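Local coordinates for fructokinase (PDB 5F0Z), which catalyses the ATP-dependent phosphorylation of fructose to fructose 6-phosphate, as a carbohydrate kinase of the PfkB family, at residues D26-L31 with R97-V102; P173-E178 with L207-G212; A240-P245 with H283-I288. One frame throughout, in Å; residues are numbered along the deposited sequence.

Interaction 1: residues D26-L31 with R97-V102; sequences DAVVDL and RTSTVV. With FRU (beta-D-fructofuranose), chain B.
Val-29 and Leu-31 exchange backbone hydrogen bonds with Ser-99 and Val-101 in parallel register. Val-29 N reaches Ser-99 O at 3.1 Å, Val-29 O receives Val-101 N at 2.9 Å, and Leu-31 N meets Val-101 O at 2.8 Å in a nearly straight bond (174°). Beyond this pairing two waters join the chains: one gives a hydrogen to Asp-26 OD1 and bonds to Ser-99 OG, the other links Ala-27 O with Ser-99 N. These strands are the centre of the small four-stranded sheet that, as in other ribokinase-like sugar kinases, forms the lid over the sugar; on the face away from it Leu-31 packs against Leu-31 of the second subunit. Apolar contact on the sugar-side face is tight, Val-28 CG1 pressing on Val-101 CG2 at 3.5 Å. On the other face Leu-31 CD1 slants across Thr-100 CG2. From this side two carboxylates hold fructose: Asp-26 OD1 accepts from O1 at 2.6 Å, while Asp-30 spans two hydroxyls, OD1 taking O3 and OD2 taking O4, each at 2.6 Å. Asp-30 CG, opposite its carbonyl carbon (chi1 -77°), sets the carboxylate alongside Val-101, whose CB and methyls lie next to OD1 and O3.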
loop_
_atom_site.group_PDB
_atom_site.type_symbol
_atom_site.label_atom_id
_atom_site.label_comp_id
_atom_site.label_asym_id
_atom_site.label_seq_id
_atom_site.Cartn_x
_atom_site.Cartn_y
_atom_site.Cartn_z
ATOM N N ASP A 26 -2.447 12.113 9.539
ATOM C CA ASP A 26 -2.071 10.806 8.988
ATOM C C ASP A 26 -0.800 10.238 9.598
ATOM O O ASP A 26 0.273 10.835 9.489
ATOM C CB ASP A 26 -1.917 10.881 7.468
ATOM C CG ASP A 26 -0.827 11.859 7.015
ATOM O OD1 ASP A 26 -0.054 11.496 6.095
ATOM O OD2 ASP A 26 -0.758 13.014 7.509
ATOM N N ALA A 27 -0.961 9.086 10.241
ATOM C CA ALA A 27 0.136 8.190 10.561
ATOM C C ALA A 27 0.256 7.212 9.399
ATOM O O ALA A 27 -0.732 6.671 8.909
ATOM C CB ALA A 27 -0.141 7.454 11.863
ATOM N N VAL A 28 1.480 6.987 8.961
ATOM C CA VAL A 28 1.746 6.345 7.689
ATOM C C VAL A 28 2.932 5.400 7.855
ATOM O O VAL A 28 3.848 5.686 8.624
ATOM C CB VAL A 28 2.201 7.451 6.712
ATOM C CG1 VAL A 28 2.822 6.919 5.476
ATOM C CG2 VAL A 28 1.051 8.440 6.453
ATOM N N VAL A 29 2.919 4.297 7.116
ATOM C CA VAL A 29 4.140 3.534 6.903
ATOM C C VAL A 29 4.834 4.007 5.630
ATOM O O VAL A 29 4.269 3.963 4.534
ATOM C CB VAL A 29 3.871 2.012 6.855
ATOM C CG1 VAL A 29 5.116 1.265 6.416
ATOM C CG2 VAL A 29 3.428 1.528 8.208
ATOM N N ASP A 30 6.081 4.454 5.801
ATOM C CA ASP A 30 6.890 4.907 4.693
ATOM C C ASP A 30 7.781 3.736 4.331
ATOM O O ASP A 30 8.535 3.223 5.189
ATOM C CB ASP A 30 7.797 6.083 5.089
ATOM C CG ASP A 30 7.069 7.438 5.194
ATOM O OD1 ASP A 30 6.060 7.663 4.518
ATOM O OD2 ASP A 30 7.568 8.290 5.946
ATOM N N LEU A 31 7.726 3.331 3.070
ATOM C CA LEU A 31 8.564 2.260 2.568
ATOM C C LEU A 31 9.738 2.903 1.880
ATOM O O LEU A 31 9.588 3.525 0.857
ATOM C CB LEU A 31 7.774 1.369 1.594
ATOM C CG LEU A 31 6.530 0.686 2.168
ATOM C CD1 LEU A 31 5.693 0.126 1.059
ATOM C CD2 LEU A 31 6.907 -0.419 3.155
ATOM N N ARG A 97 -7.998 1.456 5.016
ATOM C CA ARG A 97 -6.647 1.016 5.327
ATOM C C ARG A 97 -5.703 2.144 5.711
ATOM O O ARG A 97 -5.895 3.308 5.360
ATOM C CB ARG A 97 -6.078 0.291 4.102
ATOM C CG ARG A 97 -6.704 -1.072 3.895
ATOM C CD ARG A 97 -5.970 -2.089 4.736
ATOM N NE ARG A 97 -6.729 -3.308 4.891
ATOM C CZ ARG A 97 -7.590 -3.521 5.880
ATOM N NH1 ARG A 97 -7.804 -2.587 6.802
ATOM N NH2 ARG A 97 -8.233 -4.672 5.943
ATOM N N THR A 98 -4.651 1.781 6.429
ATOM C CA THR A 98 -3.622 2.729 6.826
ATOM C C THR A 98 -2.809 3.209 5.630
ATOM O O THR A 98 -2.501 2.443 4.720
ATOM C CB THR A 98 -2.670 2.069 7.836
ATOM O OG1 THR A 98 -3.430 1.583 8.950
ATOM C CG2 THR A 98 -1.604 3.063 8.345
ATOM N N SER A 99 -2.487 4.496 5.638
ATOM C CA SER A 99 -1.722 5.088 4.563
ATOM C C SER A 99 -0.371 4.399 4.434
ATOM O O SER A 99 0.306 4.132 5.427
ATOM C CB SER A 99 -1.499 6.553 4.844
ATOM O OG SER A 99 -0.805 7.135 3.789
ATOM N N THR A 100 0.000 4.138 3.186
ATOM C CA THR A 100 1.222 3.431 2.838
ATOM C C THR A 100 1.842 4.232 1.724
ATOM O O THR A 100 1.205 4.460 0.682
ATOM C CB THR A 100 0.915 1.998 2.338
ATOM O OG1 THR A 100 0.147 1.302 3.320
ATOM C CG2 THR A 100 2.204 1.219 2.029
ATOM N N VAL A 101 3.079 4.666 1.950
ATOM C CA VAL A 101 3.770 5.594 1.052
ATOM C C VAL A 101 5.098 5.019 0.616
ATOM O O VAL A 101 5.831 4.495 1.428
ATOM C CB VAL A 101 4.029 6.949 1.768
ATOM C CG1 VAL A 101 4.918 7.853 0.951
ATOM C CG2 VAL A 101 2.725 7.642 2.095
ATOM N N VAL A 102 5.385 5.088 -0.681
ATOM C CA VAL A 102 6.651 4.610 -1.220
ATOM C C VAL A 102 7.541 5.819 -1.477
ATOM O O VAL A 102 7.124 6.798 -2.092
ATOM C CB VAL A 102 6.446 3.814 -2.528
ATOM C CG1 VAL A 102 7.778 3.315 -3.118
ATOM C CG2 VAL A 102 5.530 2.621 -2.281
HETATM C C1 FRU B . 2.828 12.353 4.540
HETATM C C2 FRU B . 4.312 12.211 4.417
HETATM C C3 FRU B . 4.846 10.929 4.956
HETATM C C4 FRU B . 6.165 11.340 5.512
HETATM C C5 FRU B . 5.934 12.776 5.891
HETATM C C6 FRU B . 7.153 13.656 5.821
HETATM O O1 FRU B . 2.403 12.440 5.851
HETATM O O2 FRU B . 4.630 12.316 3.078
HETATM O O3 FRU B . 4.968 9.963 3.933
HETATM O O4 FRU B . 6.526 10.622 6.651
HETATM O O5 FRU B . 4.957 13.283 5.020
HETATM O O6 FRU B . 6.845 14.963 6.221
HETATM O O HOH W 1 -1.079 9.820 4.133
HETATM O O HOH W 2 -3.281 6.277 7.871
#

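Interaction 2: residues P173-E178 with L207-G212; sequences PNLREE and LQFLTG. With CA (calcium ion), chain D; FRU (beta-D-fructofuranose), chain B.
Pro-173 and Leu-175 pack on Leu-210 while the backbones stay well apart, the nearest CA pair being Pro-173 and Leu-207 at 9.1 Å, so side chains alone make the contact. The loop follows strand 168-172 of the central sheet in this ribokinase-like fold, and helix 204-211 ends in a Schellman motif with Gly-212, at positive phi, as its C-prime residue. Leu-175 enters with CD1, which meets Leu-210 CG tip to tip at 4.0 Å and lies obliquely to the Phe-209 ring, 3.8 Å from CD2. Phe-209 has CG anti to its backbone N (chi1 177°), which swings the ring over to Leu-175 at the exposed side of the contact. On the inner side the Pro-173 ring slants across Leu-210, CG to CD1. Val-190 of helix 186-194 packs against both Leu-175 and Leu-210, and Phe-202 of strand 199-203 against Pro-173 and Leu-210, burying the leucine pair.

Asn-174 and Arg-176, on either side of Leu-175 in the chain, turn to the active site. Asn-174 OD1 binds the calcium ion at 2.3 Å, and five waters are its other ligands; the amide's ND2 is hydrogen-bonded to Asp-266. Arg-176, bent at chi2 (-73°), points NE almost straight at fructose O2, 3.0 Å away, and NH2 at O5. NH1 donates to Leu-175 O, close to the guanidinium plane, and with the two sugar bonds this holds the group's rotation. NH2 also donates to the metal-bound Asn-174 OD1 at 3.0 Å, approaching 61° out of the amide plane.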
loop_
_atom_site.group_PDB
_atom_site.type_symbol
_atom_site.label_atom_id
_atom_site.label_comp_id
_atom_site.label_asym_id
_atom_site.label_seq_id
_atom_site.Cartn_x
_atom_site.Cartn_y
_atom_site.Cartn_z
ATOM N N PRO A 173 1.530 23.424 5.841
ATOM C CA PRO A 173 0.870 22.846 4.660
ATOM C C PRO A 173 1.373 21.472 4.256
ATOM O O PRO A 173 0.567 20.566 4.042
ATOM C CB PRO A 173 1.155 23.886 3.590
ATOM C CG PRO A 173 1.051 25.170 4.346
ATOM C CD PRO A 173 1.612 24.888 5.735
ATOM N N ASN A 174 2.688 21.293 4.185
ATOM C CA ASN A 174 3.224 19.976 3.913
ATOM C C ASN A 174 2.478 19.356 2.726
ATOM O O ASN A 174 1.851 18.280 2.817
ATOM C CB ASN A 174 3.090 19.100 5.153
ATOM C CG ASN A 174 4.401 18.477 5.564
ATOM O OD1 ASN A 174 5.325 18.386 4.774
ATOM N ND2 ASN A 174 4.478 18.040 6.822
ATOM N N LEU A 175 2.559 20.033 1.589
ATOM C CA LEU A 175 1.682 19.700 0.467
ATOM C C LEU A 175 1.982 18.352 -0.167
ATOM O O LEU A 175 3.118 18.038 -0.480
ATOM C CB LEU A 175 1.759 20.780 -0.608
ATOM C CG LEU A 175 1.413 22.199 -0.141
ATOM C CD1 LEU A 175 1.602 23.224 -1.303
ATOM C CD2 LEU A 175 0.005 22.255 0.373
ATOM N N ARG A 176 0.930 17.563 -0.368
ATOM C CA ARG A 176 1.007 16.298 -1.104
ATOM C C ARG A 176 -0.219 16.251 -2.004
ATOM O O ARG A 176 -1.248 15.673 -1.668
ATOM C CB ARG A 176 1.008 15.104 -0.135
ATOM C CG ARG A 176 2.043 15.207 0.984
ATOM C CD ARG A 176 3.504 14.976 0.498
ATOM N NE ARG A 176 4.376 14.930 1.666
ATOM C CZ ARG A 176 4.978 15.971 2.241
ATOM N NH1 ARG A 176 4.908 17.178 1.711
ATOM N NH2 ARG A 176 5.695 15.793 3.345
ATOM N N GLU A 177 -0.101 16.878 -3.156
ATOM C CA GLU A 177 -1.261 17.105 -4.010
ATOM C C GLU A 177 -2.004 15.828 -4.379
ATOM O O GLU A 177 -3.237 15.838 -4.507
ATOM C CB GLU A 177 -0.838 17.820 -5.283
ATOM C CG GLU A 177 -2.032 18.275 -6.132
ATOM C CD GLU A 177 -1.610 18.954 -7.425
ATOM O OE1 GLU A 177 -1.295 18.236 -8.392
ATOM O OE2 GLU A 177 -1.596 20.201 -7.472
ATOM N N GLU A 178 -1.271 14.730 -4.589
ATOM C CA GLU A 178 -1.899 13.549 -5.133
ATOM C C GLU A 178 -2.940 12.959 -4.186
ATOM O O GLU A 178 -3.782 12.170 -4.607
ATOM C CB GLU A 178 -0.881 12.491 -5.522
ATOM C CG GLU A 178 -0.488 11.576 -4.370
ATOM C CD GLU A 178 0.003 10.212 -4.869
ATOM O OE1 GLU A 178 -0.789 9.326 -5.321
ATOM O OE2 GLU A 178 1.202 10.040 -4.811
ATOM N N LEU A 207 5.642 28.056 -0.008
ATOM C CA LEU A 207 5.175 29.442 0.109
ATOM C C LEU A 207 4.950 30.049 -1.274
ATOM O O LEU A 207 3.908 30.667 -1.532
ATOM C CB LEU A 207 6.151 30.292 0.913
ATOM C CG LEU A 207 5.852 31.804 0.927
ATOM C CD1 LEU A 207 4.538 32.079 1.627
ATOM C CD2 LEU A 207 6.979 32.575 1.560
ATOM N N GLN A 208 5.922 29.864 -2.164
ATOM C CA GLN A 208 5.810 30.387 -3.520
ATOM C C GLN A 208 4.649 29.731 -4.274
ATOM O O GLN A 208 3.892 30.412 -4.975
ATOM C CB GLN A 208 7.134 30.244 -4.266
ATOM C CG GLN A 208 8.227 31.130 -3.687
ATOM C CD GLN A 208 9.532 31.019 -4.434
ATOM O OE1 GLN A 208 9.559 30.616 -5.595
ATOM N NE2 GLN A 208 10.627 31.357 -3.765
ATOM N N PHE A 209 4.464 28.427 -4.090
ATOM C CA PHE A 209 3.375 27.744 -4.795
ATOM C C PHE A 209 1.983 28.248 -4.366
ATOM O O PHE A 209 1.129 28.532 -5.211
ATOM C CB PHE A 209 3.480 26.220 -4.630
ATOM C CG PHE A 209 2.368 25.477 -5.267
ATOM C CD1 PHE A 209 2.432 25.117 -6.607
ATOM C CD2 PHE A 209 1.241 25.154 -4.547
ATOM C CE1 PHE A 209 1.393 24.434 -7.206
ATOM C CE2 PHE A 209 0.192 24.472 -5.149
ATOM C CZ PHE A 209 0.268 24.115 -6.476
ATOM N N LEU A 210 1.771 28.368 -3.067
ATOM C CA LEU A 210 0.475 28.732 -2.500
ATOM C C LEU A 210 0.103 30.196 -2.739
ATOM O O LEU A 210 -1.078 30.547 -2.786
ATOM C CB LEU A 210 0.463 28.422 -1.009
ATOM C CG LEU A 210 0.373 26.938 -0.663
ATOM C CD1 LEU A 210 0.772 26.691 0.778
ATOM C CD2 LEU A 210 -1.000 26.396 -0.974
ATOM N N THR A 211 1.103 31.037 -2.947
ATOM C CA THR A 211 0.883 32.448 -3.255
ATOM C C THR A 211 1.052 32.802 -4.726
ATOM O O THR A 211 0.799 33.944 -5.114
ATOM C CB THR A 211 1.831 33.321 -2.465
ATOM O OG1 THR A 211 3.191 32.955 -2.727
ATOM C CG2 THR A 211 1.525 33.201 -0.994
ATOM N N GLY A 212 1.489 31.847 -5.548
ATOM C CA GLY A 212 1.785 32.118 -6.949
ATOM C C GLY A 212 2.932 33.096 -7.220
ATOM O O GLY A 212 2.919 33.872 -8.192
HETATM CA CA CA D . 7.397 19.318 4.799
HETATM C C1 FRU B . 2.828 12.353 4.540
HETATM C C2 FRU B . 4.312 12.211 4.417
HETATM C C3 FRU B . 4.846 10.929 4.956
HETATM C C4 FRU B . 6.165 11.340 5.512
HETATM C C5 FRU B . 5.934 12.776 5.891
HETATM C C6 FRU B . 7.153 13.656 5.821
HETATM O O1 FRU B . 2.403 12.440 5.851
HETATM O O2 FRU B . 4.630 12.316 3.078
HETATM O O3 FRU B . 4.968 9.963 3.933
HETATM O O4 FRU B . 6.526 10.622 6.651
HETATM O O5 FRU B . 4.957 13.283 5.020
HETATM O O6 FRU B . 6.845 14.963 6.221
HETATM O O HOH W 3 6.869 19.474 2.456
HETATM O O HOH W 4 8.325 17.136 5.071
HETATM O O HOH W 5 9.716 19.954 4.429
HETATM O O HOH W 6 7.281 19.539 7.173
HETATM O O HOH W 7 6.591 21.648 4.960
#

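Interaction 3: residues A240-P245 with H283-I288; sequences ALVATP and HNQATI
Asn-284 OD1 caps the first turn of the helix that sets Gln-285 and Ile-288 against Thr-244 and Val-242. Thr-287 N donates to it at 3.0 Å, lying in the plane of the amide carbonyl, and Thr-287 OG1 adds a weak bond to the same oxygen; that OG1 is also hydrogen-bonded to Gln-280 NE2. Ile-288 N donates to Asn-284 O, the first backbone bond of the helix. Ile-288, held in this turn, faces the strand.

Across the contact the closest apolar pair is Val-242 CG1 with Ile-288 CG2 at 3.9 Å, the two side chains slanting past one another. Leu-230 of the neighbouring strand touches Val-242, Thr-244 and Ile-288, and Val-292, one turn further along the helix, continues the packing on Val-242. The outer end of the contact is polar. Gln-285 leaves the helix with CG opposite the backbone N (chi1 -160°) and then bends at chi2 (59°), a course that carries its amide back to the strand. There it and Thr-244 approach from opposite directions. Thr-244 OG1 lies 3.5 Å from both OE1 and NE2 of Gln-285, a weak contact whose bonding is not settled; Gln-285 OE1 also comes to 3.7 Å from Thr-244 CG2. This end is partly exposed, whereas Val-242 and Ile-288 are buried.

Leu-241 points to the other face of the sheet, onto Ile-216 and Leu-220 of helix 216-222. Strand 240-244, antiparallel to both of its neighbours, is thus enclosed between helices on its two faces, the three-layer alpha/beta/alpha sandwich of the ribokinase-like fold, with helix 285-302 running on to the ADP-binding Asn-296.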
loop_
_atom_site.group_PDB
_atom_site.type_symbol
_atom_site.label_atom_id
_atom_site.label_comp_id
_atom_site.label_asym_id
_atom_site.label_seq_id
_atom_site.Cartn_x
_atom_site.Cartn_y
_atom_site.Cartn_z
ATOM N N ALA A 240 16.314 29.095 8.470
ATOM C CA ALA A 240 14.904 29.497 8.437
ATOM C C ALA A 240 14.741 31.021 8.521
ATOM O O ALA A 240 15.485 31.700 9.224
ATOM C CB ALA A 240 14.162 28.831 9.567
ATOM N N LEU A 241 13.762 31.533 7.778
ATOM C CA LEU A 241 13.334 32.923 7.865
ATOM C C LEU A 241 12.174 33.021 8.830
ATOM O O LEU A 241 11.183 32.291 8.717
ATOM C CB LEU A 241 12.921 33.442 6.479
ATOM C CG LEU A 241 12.640 34.957 6.381
ATOM C CD1 LEU A 241 12.770 35.404 4.961
ATOM C CD2 LEU A 241 11.270 35.289 6.891
ATOM N N VAL A 242 12.309 33.918 9.802
ATOM C CA VAL A 242 11.314 34.093 10.855
ATOM C C VAL A 242 10.629 35.419 10.621
ATOM O O VAL A 242 11.261 36.469 10.687
ATOM C CB VAL A 242 11.973 34.122 12.240
ATOM C CG1 VAL A 242 10.925 34.274 13.338
ATOM C CG2 VAL A 242 12.836 32.882 12.456
ATOM N N ALA A 243 9.338 35.375 10.304
ATOM C CA ALA A 243 8.599 36.578 10.014
ATOM C C ALA A 243 7.515 36.787 11.075
ATOM O O ALA A 243 6.613 35.961 11.247
ATOM C CB ALA A 243 7.972 36.487 8.608
ATOM N N THR A 244 7.648 37.884 11.803
ATOM C CA THR A 244 6.666 38.320 12.763
ATOM C C THR A 244 6.319 39.760 12.406
ATOM O O THR A 244 6.973 40.349 11.542
ATOM C CB THR A 244 7.243 38.251 14.190
ATOM O OG1 THR A 244 8.501 38.965 14.237
ATOM C CG2 THR A 244 7.448 36.811 14.603
ATOM N N PRO A 245 5.311 40.355 13.076
ATOM C CA PRO A 245 4.914 41.687 12.611
ATOM C C PRO A 245 6.070 42.683 12.538
ATOM O O PRO A 245 6.787 42.926 13.513
ATOM C CB PRO A 245 3.858 42.116 13.636
ATOM C CG PRO A 245 3.269 40.842 14.101
ATOM C CD PRO A 245 4.403 39.845 14.111
ATOM N N HIS A 283 4.815 34.176 22.642
ATOM C CA HIS A 283 4.765 35.259 21.661
ATOM C C HIS A 283 6.038 36.097 21.644
ATOM O O HIS A 283 6.304 36.870 20.709
ATOM C CB HIS A 283 3.572 36.173 21.940
ATOM C CG HIS A 283 2.265 35.591 21.518
ATOM N ND1 HIS A 283 1.400 34.978 22.401
ATOM C CD2 HIS A 283 1.680 35.521 20.301
ATOM C CE1 HIS A 283 0.340 34.544 21.741
ATOM N NE2 HIS A 283 0.481 34.868 20.469
ATOM N N ASN A 284 6.815 35.938 22.692
ATOM C CA ASN A 284 7.992 36.757 22.933
ATOM C C ASN A 284 9.061 36.469 21.882
ATOM O O ASN A 284 9.311 35.306 21.543
ATOM C CB ASN A 284 8.497 36.425 24.334
ATOM C CG ASN A 284 9.847 36.975 24.598
ATOM O OD1 ASN A 284 10.846 36.336 24.281
ATOM N ND2 ASN A 284 9.906 38.176 25.179
ATOM N N GLN A 285 9.703 37.515 21.370
ATOM C CA GLN A 285 10.635 37.323 20.254
ATOM C C GLN A 285 11.810 36.426 20.639
ATOM O O GLN A 285 12.249 35.593 19.828
ATOM C CB GLN A 285 11.114 38.684 19.711
ATOM C CG GLN A 285 11.673 38.636 18.295
ATOM C CD GLN A 285 10.692 38.131 17.242
ATOM O OE1 GLN A 285 9.470 38.050 17.464
ATOM N NE2 GLN A 285 11.229 37.780 16.079
ATOM N N ALA A 286 12.316 36.569 21.860
ATOM C CA ALA A 286 13.457 35.754 22.290
ATOM C C ALA A 286 13.103 34.274 22.334
ATOM O O ALA A 286 13.906 33.411 21.956
ATOM C CB ALA A 286 13.949 36.201 23.630
ATOM N N THR A 287 11.901 33.982 22.821
ATOM C CA THR A 287 11.417 32.622 22.879
ATOM C C THR A 287 11.283 32.066 21.471
ATOM O O THR A 287 11.630 30.924 21.207
ATOM C CB THR A 287 10.043 32.574 23.566
ATOM O OG1 THR A 287 10.178 33.000 24.921
ATOM C CG2 THR A 287 9.473 31.186 23.539
ATOM N N ILE A 288 10.731 32.858 20.561
ATOM C CA ILE A 288 10.544 32.389 19.184
ATOM C C ILE A 288 11.871 32.092 18.499
ATOM O O ILE A 288 12.045 31.037 17.883
ATOM C CB ILE A 288 9.733 33.401 18.379
ATOM C CG1 ILE A 288 8.274 33.305 18.824
ATOM C CG2 ILE A 288 9.865 33.154 16.873
ATOM C CD1 ILE A 288 7.362 34.456 18.291
#

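In the fold
From the N terminus the three contacts follow in series, neither nested nor crossed. Interaction 1 closes a loop of 65 residues, bringing strand 99-103 back beside strand 28-33 in the four-stranded sheet. Interaction 2 closes a shorter loop of 28 residues, tying the loop after strand 168-172 to helix 204-211 within the main domain. Interaction 3 spans 37 residues and fastens helix 285-302 to strand 240-244 near the antiparallel edge of the nine-stranded sheet. Interactions 1 and 2 both touch fructose, from the lid and from a loop at the end of a main-sheet strand, with centres about 21 Å apart. Interaction 3 lies across the chain's centre from interaction 1, on the nucleotide side.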